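Local coordinates for protein putative enoyl-CoA hydratase/isomerase (Acinetobacter baumannii, PDB 3FDU) that probably hydrates or isomerises the carbon-carbon double bond of enoyl-CoA thioesters, as a member of the crotonase superfamily, at residues V15-I20 and V54-E59; I103-G108 and D187-A192; K39-A44 and K93-L98. The protein carries 4 engineered substitutions. One frame throughout, in Å; residues are numbered along the deposited sequence.

Contact 1: residues V15-I20 and V54-E59; sequences VLTLAI and VLRGAE
Residues T17 to I20 lie beside V54 to G57 as neighbouring parallel strands of the crotonase-fold sheet, the two strands of a beta-alpha-beta unit whose crossover helix is 31-46. The pairing illustrates how such a unit closes: each strand alternately gives and takes, and a ladder runs from L16 to A58. V54 N reaches L16 O at 2.8 Å, V54 O receives L18 N at 2.7 Å, and both bonds are nearly straight; R56 then uses its N for L18 O and its O for I20 N.

T17, A19, V54 and R56 put their side chains on one face of the sheet, L18, I20 and L55 on the other, where helix 31-46 packs. On that second face L55 swings CG anti to its backbone N (chi1 174°), which brings CD1 against L18 CB at 4.0 Å. On the first face R56 turns CG into the cramped slot between its own N and carbonyl carbon (chi1 53°), and the rest of the chain, extended, comes back over the neighbouring strand. The methyl T17 CG2 lies obliquely 3.7 Å from R56 NE, while A19 CB sits over a face of the guanidinium, 4.1 Å from R56 NH1. That nitrogen also donates to G57 O at 2.9 Å, close to the guanidinium plane, which limits rotation of the group. The last rung is bent where the strand turns away: A58 N meets I20 O at 2.8 Å, tilted 27° from the carbonyl plane, and A58 CB is 3.4 Å from that same oxygen.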
loop_
_atom_site.group_PDB
_atom_site.type_symbol
_atom_site.label_atom_id
_atom_site.label_comp_id
_atom_site.label_asym_id
_atom_site.label_seq_id
_atom_site.Cartn_x
_atom_site.Cartn_y
_atom_site.Cartn_z
ATOM N N VAL A 15 10.091 17.994 23.818
ATOM C CA VAL A 15 8.771 17.526 23.358
ATOM C C VAL A 15 7.681 18.602 23.412
ATOM O O VAL A 15 7.316 19.096 24.495
ATOM C CB VAL A 15 8.266 16.311 24.160
ATOM C CG1 VAL A 15 6.932 15.878 23.594
ATOM C CG2 VAL A 15 9.277 15.121 24.108
ATOM N N LEU A 16 7.178 18.985 22.253
ATOM C CA LEU A 16 6.098 19.971 22.201
ATOM C C LEU A 16 4.766 19.226 22.120
ATOM O O LEU A 16 4.550 18.449 21.177
ATOM C CB LEU A 16 6.266 20.888 20.995
ATOM C CG LEU A 16 4.988 21.695 20.695
ATOM C CD1 LEU A 16 4.541 22.584 21.864
ATOM C CD2 LEU A 16 5.146 22.585 19.406
ATOM N N THR A 17 3.899 19.390 23.118
ATOM C CA THR A 17 2.605 18.694 23.095
ATOM C C THR A 17 1.567 19.738 22.767
ATOM O O THR A 17 1.455 20.761 23.475
ATOM C CB THR A 17 2.244 17.959 24.442
ATOM O OG1 THR A 17 3.262 17.009 24.781
ATOM C CG2 THR A 17 0.883 17.188 24.350
ATOM N N LEU A 18 0.855 19.528 21.660
ATOM C CA LEU A 18 -0.229 20.425 21.255
ATOM C C LEU A 18 -1.547 19.711 21.528
ATOM O O LEU A 18 -1.834 18.650 20.968
ATOM C CB LEU A 18 -0.126 20.810 19.776
ATOM C CG LEU A 18 1.082 21.715 19.425
ATOM C CD1 LEU A 18 1.217 21.949 17.942
ATOM C CD2 LEU A 18 0.916 23.043 20.156
ATOM N N ALA A 19 -2.370 20.281 22.390
ATOM C CA ALA A 19 -3.581 19.578 22.734
ATOM C C ALA A 19 -4.815 20.406 22.445
ATOM O O ALA A 19 -4.985 21.507 22.990
ATOM C CB ALA A 19 -3.533 19.124 24.227
ATOM N N ILE A 20 -5.667 19.863 21.576
ATOM C CA ILE A 20 -6.935 20.497 21.226
ATOM C C ILE A 20 -7.868 20.401 22.432
ATOM O O ILE A 20 -8.091 19.312 23.009
ATOM C CB ILE A 20 -7.549 19.861 19.939
ATOM C CG1 ILE A 20 -6.484 19.905 18.783
ATOM C CG2 ILE A 20 -8.750 20.595 19.507
ATOM C CD1 ILE A 20 -6.907 19.140 17.487
ATOM N N VAL A 54 3.899 16.372 19.435
ATOM C CA VAL A 54 2.788 15.445 19.673
ATOM C C VAL A 54 1.557 16.301 19.569
ATOM O O VAL A 54 1.469 17.336 20.243
ATOM C CB VAL A 54 2.812 14.828 21.086
ATOM C CG1 VAL A 54 1.517 14.015 21.362
ATOM C CG2 VAL A 54 4.057 13.890 21.281
ATOM N N LEU A 55 0.606 15.864 18.755
ATOM C CA LEU A 55 -0.704 16.512 18.598
ATOM C C LEU A 55 -1.780 15.518 19.025
ATOM O O LEU A 55 -1.778 14.381 18.559
ATOM C CB LEU A 55 -0.923 16.860 17.113
ATOM C CG LEU A 55 -2.289 17.423 16.692
ATOM C CD1 LEU A 55 -2.483 18.774 17.290
ATOM C CD2 LEU A 55 -2.322 17.528 15.155
ATOM N N ARG A 56 -2.698 15.949 19.898
ATOM C CA ARG A 56 -3.773 15.096 20.336
ATOM C C ARG A 56 -4.888 15.956 20.873
ATOM O O ARG A 56 -4.767 17.174 20.910
ATOM C CB ARG A 56 -3.298 14.168 21.454
ATOM C CG ARG A 56 -2.644 14.924 22.622
ATOM C CD ARG A 56 -2.290 13.899 23.698
ATOM N NE ARG A 56 -1.531 14.417 24.823
ATOM C CZ ARG A 56 -2.062 15.056 25.854
ATOM N NH1 ARG A 56 -3.354 15.335 25.850
ATOM N NH2 ARG A 56 -1.295 15.440 26.869
ATOM N N GLY A 57 -5.986 15.341 21.269
ATOM C CA GLY A 57 -6.948 16.061 22.101
ATOM C C GLY A 57 -6.435 16.201 23.542
ATOM O O GLY A 57 -5.551 15.451 23.988
ATOM N N ALA A 58 -7.029 17.104 24.301
ATOM C CA ALA A 58 -6.702 17.266 25.725
ATOM C C ALA A 58 -7.288 16.133 26.573
ATOM O O ALA A 58 -6.718 15.748 27.606
ATOM C CB ALA A 58 -7.230 18.635 26.225
ATOM N N GLU A 59 -8.422 15.577 26.135
ATOM C CA GLU A 59 -9.174 14.655 26.989
ATOM C C GLU A 59 -9.646 13.433 26.248
ATOM O O GLU A 59 -8.816 12.728 25.677
ATOM C CB GLU A 59 -10.367 15.380 27.585
ATOM C CG GLU A 59 -10.043 16.111 28.864
ATOM C CD GLU A 59 -10.242 15.187 30.054
ATOM O OE1 GLU A 59 -9.867 13.990 29.936
ATOM O OE2 GLU A 59 -10.783 15.643 31.094
#

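Contact 2: residues I103-G108 and D187-A192; sequences IIAVKG and DAYATA
The phenolic oxygen of Y189 is gripped from two directions: it hydrogen-bonds the backbone oxygen of E59, and it accepts from a water, at 2.9 Å between Y189 OH and the water oxygen. The same water donates to A105 O over 2.8 Å and takes a weak bond from K107 N, so it ties the ring's tip to the backbone at the end of strand 102-106. Below the hydroxyl, the ring is a platform for K107. That lysine, extended beyond CG, crosses it obliquely: CD nears CZ, CE stands almost exactly over the centre (3.6 Å from the Y189 ring centroid, 7° off the normal), and K107 NZ makes a cation-pi contact at 4.0 Å from the centroid. R56 makes its own cation-pi contact from the opposite face, so the ring is held between two cationic side chains.

The setting is the crotonase fold, in which helix 188-200 packs against the sheet; its first turn runs nearly antiparallel (166°) to strand 102-106. A105 packs closely here, its CB meeting the ring edge 3.6 Å from Y189 CD1 and the methyl of A192 at 3.9 Å between the two CB atoms. I103 continues this apolar strip, its CG2 against A192.

D187 is the N-cap of the helix: A190 N donates to D187 OD1 at 2.8 Å, straight at hydrogen (177°) but from above the carboxylate plane. A second water bridges OD1 to the lysine, lying 2.9 Å from K107 NZ.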
loop_
_atom_site.group_PDB
_atom_site.type_symbol
_atom_site.label_atom_id
_atom_site.label_comp_id
_atom_site.label_asym_id
_atom_site.label_seq_id
_atom_site.Cartn_x
_atom_site.Cartn_y
_atom_site.Cartn_z
ATOM N N ILE A 103 3.852 13.042 15.962
ATOM C CA ILE A 103 3.124 11.916 16.485
ATOM C C ILE A 103 1.724 12.392 16.828
ATOM O O ILE A 103 1.576 13.485 17.352
ATOM C CB ILE A 103 3.791 11.322 17.759
ATOM C CG1 ILE A 103 5.269 10.934 17.488
ATOM C CG2 ILE A 103 2.966 10.160 18.355
ATOM C CD1 ILE A 103 6.026 10.560 18.770
ATOM N N ILE A 104 0.709 11.572 16.513
ATOM C CA ILE A 104 -0.674 11.856 16.873
ATOM C C ILE A 104 -1.203 10.759 17.794
ATOM O O ILE A 104 -0.945 9.542 17.601
ATOM C CB ILE A 104 -1.567 12.052 15.626
ATOM C CG1 ILE A 104 -1.097 13.355 14.900
ATOM C CG2 ILE A 104 -3.081 12.146 16.052
ATOM C CD1 ILE A 104 -1.932 13.822 13.703
ATOM N N ALA A 105 -1.963 11.159 18.794
ATOM C CA ALA A 105 -2.550 10.169 19.688
ATOM C C ALA A 105 -4.071 10.334 19.667
ATOM O O ALA A 105 -4.548 11.418 19.915
ATOM C CB ALA A 105 -2.010 10.362 21.166
ATOM N N VAL A 106 -4.815 9.257 19.416
ATOM C CA VAL A 106 -6.263 9.374 19.206
ATOM C C VAL A 106 -7.048 8.643 20.312
ATOM O O VAL A 106 -6.759 7.486 20.600
ATOM C CB VAL A 106 -6.657 8.754 17.820
ATOM C CG1 VAL A 106 -8.170 8.813 17.579
ATOM C CG2 VAL A 106 -5.937 9.519 16.713
ATOM N N LYS A 107 -8.011 9.332 20.910
ATOM C CA LYS A 107 -9.051 8.743 21.772
ATOM C C LYS A 107 -10.381 9.263 21.225
ATOM O O LYS A 107 -10.436 10.364 20.647
ATOM C CB LYS A 107 -8.934 9.247 23.223
ATOM C CG LYS A 107 -7.787 8.682 24.035
ATOM C CD LYS A 107 -7.803 9.213 25.474
ATOM C CE LYS A 107 -6.545 8.774 26.124
ATOM N NZ LYS A 107 -6.442 9.087 27.604
ATOM N N GLY A 108 -11.430 8.469 21.380
ATOM C CA GLY A 108 -12.761 8.891 21.006
ATOM C C GLY A 108 -12.918 9.268 19.518
ATOM O O GLY A 108 -12.331 8.642 18.638
ATOM N N ASP A 187 -2.786 3.192 27.031
ATOM C CA ASP A 187 -2.769 4.628 27.325
ATOM C C ASP A 187 -2.137 5.391 26.158
ATOM O O ASP A 187 -0.908 5.526 26.076
ATOM C CB ASP A 187 -1.941 4.893 28.580
ATOM C CG ASP A 187 -1.957 6.342 29.014
ATOM O OD1 ASP A 187 -2.151 7.261 28.195
ATOM O OD2 ASP A 187 -1.796 6.575 30.223
ATOM N N ALA A 188 -2.987 5.872 25.261
ATOM C CA ALA A 188 -2.545 6.481 24.028
ATOM C C ALA A 188 -1.650 7.657 24.288
ATOM O O ALA A 188 -0.614 7.806 23.602
ATOM C CB ALA A 188 -3.774 6.859 23.131
ATOM N N TYR A 189 -1.996 8.480 25.288
ATOM C CA TYR A 189 -1.220 9.672 25.567
ATOM C C TYR A 189 0.130 9.382 26.243
ATOM O O TYR A 189 1.102 10.026 25.916
ATOM C CB TYR A 189 -1.999 10.706 26.392
ATOM C CG TYR A 189 -3.320 11.137 25.739
ATOM C CD1 TYR A 189 -3.595 10.825 24.393
ATOM C CD2 TYR A 189 -4.249 11.908 26.447
ATOM C CE1 TYR A 189 -4.788 11.253 23.741
ATOM C CE2 TYR A 189 -5.469 12.339 25.830
ATOM C CZ TYR A 189 -5.738 11.990 24.479
ATOM O OH TYR A 189 -6.916 12.418 23.877
ATOM N N ALA A 190 0.183 8.455 27.199
ATOM C CA ALA A 190 1.487 8.056 27.777
ATOM C C ALA A 190 2.362 7.425 26.702
ATOM O O ALA A 190 3.553 7.692 26.646
ATOM C CB ALA A 190 1.308 7.044 28.989
ATOM N N THR A 191 1.789 6.584 25.839
ATOM C CA THR A 191 2.609 5.955 24.804
ATOM C C THR A 191 3.190 7.011 23.858
ATOM O O THR A 191 4.374 6.947 23.443
ATOM C CB THR A 191 1.816 4.929 23.959
ATOM O OG1 THR A 191 1.424 3.813 24.767
ATOM C CG2 THR A 191 2.688 4.403 22.808
ATOM N N ALA A 192 2.363 7.981 23.478
ATOM C CA ALA A 192 2.819 9.001 22.544
ATOM C C ALA A 192 3.987 9.799 23.184
ATOM O O ALA A 192 4.951 10.178 22.511
ATOM C CB ALA A 192 1.718 9.923 22.205
HETATM O O HOH W 1 -6.870 12.544 21.018
HETATM O O HOH W 2 -4.080 9.514 29.223
#

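Contact 3: residues K39-A44 and K93-L98; sequences KALDEA and KSAARL. With SO4 (sulfate ion), chain G.
L41 reaches from helix 31-46 toward helix 87-97, two helices that lie side by side on one face of the crotonase-fold sheet; their axes run at 23° to each other in the same direction and come within 8.9 Å. Its side chain traces the interface atom by atom. CB starts opposite the serine, 4.4 Å from S94 CB. With CG anti to the carbonyl carbon, chi1 of -67° sends it toward helix 87-97, and the two methyls then part. CD1 goes to the second helix and rests on the backbone of A95, 4.0 Å from its CA, with the A95 methyl alongside. CD2 turns to L98, at 4.3 Å from its CD2, and beneath lie L18 and V53 of the sheet. Even the backbone joins in, since L41 O is 3.7 Å from L98 CD1; L98 reaches this place from the residue after R97.

A polar contact lies one residue along. D42 OD1 and S94 OG are 3.1 Å apart, but the single hydroxyl proton may instead serve V90 O, one turn back, and the choice is open. A water reinforces the junction: it donates to S94 O at 2.8 Å and also to D42 OD1, so the carboxylate is tied to the serine's backbone as well.

On the side of helix 87-97 that meets helix 218-236, K93 and R97, one turn apart, face a sulfate that probably came from the crystallisation liquor. K93 NZ comes implausibly close to one sulfate oxygen, O3, so that contact is doubtful; its salt bridge with D226 of helix 218-236 is the sounder tie. The guanidinium of R97 presents its edge to the anion, with NH1 donating to sulfate O1 at 3.0 Å and 156°.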
loop_
_atom_site.group_PDB
_atom_site.type_symbol
_atom_site.label_atom_id
_atom_site.label_comp_id
_atom_site.label_asym_id
_atom_site.label_seq_id
_atom_site.Cartn_x
_atom_site.Cartn_y
_atom_site.Cartn_z
ATOM N N LYS A 39 -0.141 27.443 12.503
ATOM C CA LYS A 39 0.958 28.325 12.883
ATOM C C LYS A 39 1.845 27.725 13.930
ATOM O O LYS A 39 3.077 27.924 13.883
ATOM C CB LYS A 39 0.490 29.700 13.377
ATOM C CG LYS A 39 -0.614 30.302 12.537
ATOM C CD LYS A 39 -0.291 30.339 11.052
ATOM C CE LYS A 39 -1.557 30.605 10.243
ATOM N NZ LYS A 39 -2.053 29.321 9.732
ATOM N N ALA A 40 1.239 27.047 14.912
ATOM C CA ALA A 40 2.024 26.358 15.947
ATOM C C ALA A 40 2.983 25.291 15.396
ATOM O O ALA A 40 4.110 25.120 15.911
ATOM C CB ALA A 40 1.097 25.720 17.033
ATOM N N LEU A 41 2.515 24.522 14.419
ATOM C CA LEU A 41 3.389 23.570 13.713
ATOM C C LEU A 41 4.557 24.298 12.990
ATOM O O LEU A 41 5.691 23.859 13.036
ATOM C CB LEU A 41 2.576 22.797 12.674
ATOM C CG LEU A 41 1.539 21.862 13.371
ATOM C CD1 LEU A 41 0.590 21.179 12.390
ATOM C CD2 LEU A 41 2.266 20.824 14.188
ATOM N N ASP A 42 4.232 25.379 12.299
ATOM C CA ASP A 42 5.241 26.157 11.557
ATOM C C ASP A 42 6.283 26.701 12.548
ATOM O O ASP A 42 7.482 26.537 12.351
ATOM C CB ASP A 42 4.560 27.304 10.831
ATOM C CG ASP A 42 3.688 26.829 9.680
ATOM O OD1 ASP A 42 3.855 25.673 9.202
ATOM O OD2 ASP A 42 2.859 27.642 9.229
ATOM N N GLU A 43 5.813 27.334 13.623
ATOM C CA GLU A 43 6.752 27.826 14.649
ATOM C C GLU A 43 7.545 26.715 15.358
ATOM O O GLU A 43 8.740 26.874 15.634
ATOM C CB GLU A 43 6.017 28.715 15.659
ATOM C CG GLU A 43 5.551 30.058 15.045
ATOM C CD GLU A 43 4.470 30.757 15.897
ATOM O OE1 GLU A 43 3.980 30.158 16.899
ATOM O OE2 GLU A 43 4.090 31.895 15.537
ATOM N N ALA A 44 6.896 25.589 15.682
ATOM C CA ALA A 44 7.642 24.472 16.255
ATOM C C ALA A 44 8.816 24.065 15.374
ATOM O O ALA A 44 9.865 23.700 15.880
ATOM C CB ALA A 44 6.715 23.208 16.519
ATOM N N LYS A 93 -1.297 21.129 4.926
ATOM C CA LYS A 93 0.051 21.396 4.390
ATOM C C LYS A 93 1.110 21.716 5.453
ATOM O O LYS A 93 2.278 21.297 5.322
ATOM C CB LYS A 93 0.017 22.500 3.291
ATOM C CG LYS A 93 -0.791 22.066 2.042
ATOM C CD LYS A 93 -0.877 23.171 0.948
ATOM C CE LYS A 93 -1.769 24.316 1.412
ATOM N NZ LYS A 93 -1.924 25.346 0.306
ATOM N N SER A 94 0.760 22.504 6.472
ATOM C CA SER A 94 1.696 22.741 7.550
ATOM C C SER A 94 2.170 21.430 8.201
ATOM O O SER A 94 3.311 21.296 8.576
ATOM C CB SER A 94 1.092 23.589 8.659
ATOM O OG SER A 94 1.008 24.953 8.221
ATOM N N ALA A 95 1.238 20.539 8.423
ATOM C CA ALA A 95 1.545 19.255 8.971
ATOM C C ALA A 95 2.422 18.451 8.004
ATOM O O ALA A 95 3.449 17.933 8.415
ATOM C CB ALA A 95 0.239 18.501 9.342
ATOM N N ALA A 96 2.038 18.384 6.724
ATOM C CA ALA A 96 2.845 17.656 5.745
ATOM C C ALA A 96 4.298 18.150 5.690
ATOM O O ALA A 96 5.216 17.336 5.514
ATOM C CB ALA A 96 2.209 17.713 4.325
ATOM N N ARG A 97 4.506 19.463 5.838
ATOM C CA ARG A 97 5.860 20.050 5.710
ATOM C C ARG A 97 6.709 20.041 7.007
ATOM O O ARG A 97 7.909 20.299 6.940
ATOM C CB ARG A 97 5.793 21.501 5.190
ATOM C CG ARG A 97 5.389 21.645 3.738
ATOM C CD ARG A 97 5.014 23.090 3.434
ATOM N NE ARG A 97 5.048 23.325 1.990
ATOM C CZ ARG A 97 4.192 24.087 1.319
ATOM N NH1 ARG A 97 4.344 24.232 0.002
ATOM N NH2 ARG A 97 3.183 24.689 1.944
ATOM N N LEU A 98 6.108 19.802 8.176
ATOM C CA LEU A 98 6.890 19.712 9.434
ATOM C C LEU A 98 8.113 18.778 9.251
ATOM O O LEU A 98 7.988 17.629 8.844
ATOM C CB LEU A 98 5.996 19.243 10.580
ATOM C CG LEU A 98 6.648 19.153 11.962
ATOM C CD1 LEU A 98 7.074 20.532 12.450
ATOM C CD2 LEU A 98 5.682 18.507 12.952
HETATM S S SO4 G . 1.522 26.943 0.203
HETATM O O1 SO4 G . 2.111 26.011 -0.773
HETATM O O2 SO4 G . 1.290 28.240 -0.414
HETATM O O3 SO4 G . 0.282 26.412 0.767
HETATM O O4 SO4 G . 2.435 27.054 1.344
HETATM O O HOH W 3 4.979 23.396 9.303
#

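The three contacts show how one sheet is layered on both faces. Contacts 1 and 2 share it directly: strands 52-57 and 102-106 are neighbours, the centres are 9 Å apart, and L55 N bonds I103 O at 2.9 Å. Contact 3 lies on the other side of the sheet from helix 188-200, with its centre 14 Å from that of contact 1 and 20 Å from that of contact 2. L16 and L18 of contact 1 pack on A44, A40 and L41. Along the chain contacts 1 and 3 interleave, helix 31-46 linking the strands of contact 1; contact 2 opens only after both have closed, bringing in the late helix 188-200 to cover the face carrying V54 and R56.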